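Local structure of transcriptional regulator (Saccharomonospora viridis, 4KWA) at residues R15-R19 with R20-N24. The protein probably binds DNA as a dimeric TetR-family transcriptional repressor, this chain being the TetR-type part of a longer protein, with a choline ion held in its ligand pocket. Residues are numbered along the deposited sequence; the frame is centred on the assembly and turned at random.
Sequences RLIAR and RGYHN. With EDO (1,2-ethanediol), chain D.
The C-terminal end of helix 2-20, where the first helix of the TetR-type DNA-binding domain gives way to the turn leading into helix 27-34, joins Leu16 and Ile17 to Arg20, Gly21 and Tyr22. Arg20 N donates to Leu16 O (2.8 Å). Gly21 N continues this i to i+4 pattern, reaching Ile17 O at 3.0 Å from above the carbonyl plane in a more bent bond (N-H...O 134°), and Gly21 then leaves the helix with positive phi (91°). Beyond it, the amide of Asn24 lies nearly coplanar with its bond from ND2 to Arg20 O (2.9 Å), fastening the short 3-10 turn to the helix end. Leu16 and Arg20 run side by side, Leu16 CD2 lying obliquely against the guanidinium, 3.6 Å from Arg20 NH2. A 1,2-ethanediol, probably from the crystallisation liquor, touches this methyl and accepts from Arg15 NE at its O1 (3.0 Å). On the buried side, Ile17 CG2 packs against Tyr22 CB (4.0 Å). The Tyr22 chi1 of 173° sets the ring beside Ile17, whose CD1 lies at its edge, near the ring plane. From helix 94-109, Gln104 OE1 accepts from Tyr22 N, while Gln104 NE2 joins Gly21 N in gripping Ile17 O, so turn and ligand-binding domain share these backbone atoms.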
loop_
_atom_site.group_PDB
_atom_site.type_symbol
_atom_site.label_atom_id
_atom_site.label_comp_id
_atom_site.label_asym_id
_atom_site.label_seq_id
_atom_site.Cartn_x
_atom_site.Cartn_y
_atom_site.Cartn_z
ATOM N N ARG A 15 11.397 9.336 -12.690
ATOM C CA ARG A 15 10.750 8.607 -13.764
ATOM C C ARG A 15 11.269 7.160 -13.928
ATOM O O ARG A 15 10.465 6.211 -14.009
ATOM C CB ARG A 15 10.840 9.437 -15.048
ATOM C CG ARG A 15 10.106 8.819 -16.241
ATOM C CD ARG A 15 10.183 9.632 -17.483
ATOM N NE ARG A 15 11.502 10.101 -17.878
ATOM C CZ ARG A 15 11.899 11.327 -17.593
ATOM N NH1 ARG A 15 11.087 12.100 -16.886
ATOM N NH2 ARG A 15 13.075 11.743 -17.915
ATOM N N LEU A 16 12.592 7.005 -13.832
ATOM C CA LEU A 16 13.199 5.696 -13.902
ATOM C C LEU A 16 12.820 4.815 -12.697
ATOM O O LEU A 16 12.487 3.630 -12.855
ATOM C CB LEU A 16 14.704 5.838 -14.080
ATOM C CG LEU A 16 15.272 6.472 -15.354
ATOM C CD1 LEU A 16 16.814 6.500 -15.346
ATOM C CD2 LEU A 16 14.722 5.641 -16.520
ATOM N N ILE A 17 12.809 5.419 -11.541
ATOM C CA ILE A 17 12.461 4.721 -10.299
ATOM C C ILE A 17 10.966 4.276 -10.394
ATOM O O ILE A 17 10.617 3.175 -10.051
ATOM C CB ILE A 17 12.706 5.650 -9.092
ATOM C CG1 ILE A 17 14.211 5.790 -8.834
ATOM C CG2 ILE A 17 12.015 5.086 -7.826
ATOM C CD1 ILE A 17 14.625 6.918 -7.925
ATOM N N ALA A 18 10.111 5.156 -10.886
ATOM C CA ALA A 18 8.687 4.834 -11.073
ATOM C C ALA A 18 8.440 3.704 -12.015
ATOM O O ALA A 18 7.688 2.748 -11.752
ATOM C CB ALA A 18 7.978 6.073 -11.567
ATOM N N ARG A 19 9.110 3.753 -13.167
ATOM C CA ARG A 19 8.800 2.763 -14.204
ATOM C C ARG A 19 9.586 1.471 -14.166
ATOM O O ARG A 19 9.131 0.449 -14.699
ATOM C CB ARG A 19 8.961 3.480 -15.546
ATOM C CG ARG A 19 8.084 4.696 -15.524
ATOM C CD ARG A 19 7.961 5.375 -16.851
ATOM N NE ARG A 19 7.163 6.557 -16.678
ATOM C CZ ARG A 19 6.903 7.436 -17.651
ATOM N NH1 ARG A 19 6.200 8.524 -17.402
ATOM N NH2 ARG A 19 7.383 7.253 -18.861
ATOM N N ARG A 20 10.739 1.479 -13.515
ATOM C CA ARG A 20 11.602 0.306 -13.454
ATOM C C ARG A 20 11.833 -0.289 -12.079
ATOM O O ARG A 20 12.244 -1.451 -11.989
ATOM C CB ARG A 20 12.972 0.667 -14.080
ATOM C CG ARG A 20 12.945 1.168 -15.542
ATOM C CD ARG A 20 14.376 1.129 -16.133
ATOM N NE ARG A 20 14.630 2.079 -17.213
ATOM C CZ ARG A 20 15.824 2.251 -17.804
ATOM N NH1 ARG A 20 16.863 1.521 -17.457
ATOM N NH2 ARG A 20 15.958 3.121 -18.783
ATOM N N GLY A 21 11.580 0.522 -11.057
ATOM C CA GLY A 21 11.821 0.205 -9.669
ATOM C C GLY A 21 13.224 0.647 -9.209
ATOM O O GLY A 21 14.278 0.445 -9.884
ATOM N N TYR A 22 13.219 1.323 -8.045
ATOM C CA TYR A 22 14.384 1.882 -7.416
ATOM C C TYR A 22 15.590 0.980 -7.403
ATOM O O TYR A 22 16.681 1.418 -7.759
ATOM C CB TYR A 22 14.047 2.238 -5.957
ATOM C CG TYR A 22 15.233 2.662 -5.197
ATOM C CD1 TYR A 22 15.826 3.891 -5.414
ATOM C CD2 TYR A 22 15.725 1.882 -4.179
ATOM C CE1 TYR A 22 16.925 4.288 -4.701
ATOM C CE2 TYR A 22 16.824 2.311 -3.433
ATOM C CZ TYR A 22 17.391 3.511 -3.692
ATOM O OH TYR A 22 18.503 3.896 -2.979
ATOM N N HIS A 23 15.405 -0.298 -7.068
ATOM C CA HIS A 23 16.603 -1.234 -7.001
ATOM C C HIS A 23 17.135 -1.715 -8.362
ATOM O O HIS A 23 18.234 -2.324 -8.454
ATOM C CB HIS A 23 16.306 -2.376 -6.047
ATOM C CG HIS A 23 16.117 -1.897 -4.607
ATOM N ND1 HIS A 23 17.172 -1.563 -3.784
ATOM C CD2 HIS A 23 14.992 -1.728 -3.867
ATOM C CE1 HIS A 23 16.698 -1.191 -2.595
ATOM N NE2 HIS A 23 15.379 -1.312 -2.617
ATOM N N ASN A 24 16.342 -1.484 -9.400
ATOM C CA ASN A 24 16.690 -1.828 -10.757
ATOM C C ASN A 24 17.242 -0.659 -11.493
ATOM O O ASN A 24 17.594 -0.799 -12.628
ATOM C CB ASN A 24 15.490 -2.386 -11.506
ATOM C CG ASN A 24 14.924 -3.595 -10.813
ATOM O OD1 ASN A 24 15.668 -4.454 -10.437
ATOM N ND2 ASN A 24 13.626 -3.624 -10.589
HETATM C C1 EDO D . 11.688 6.750 -19.262
HETATM O O1 EDO D . 12.797 7.806 -19.239
HETATM C C2 EDO D . 11.607 5.812 -18.049
HETATM O O2 EDO D . 11.746 4.344 -18.161
#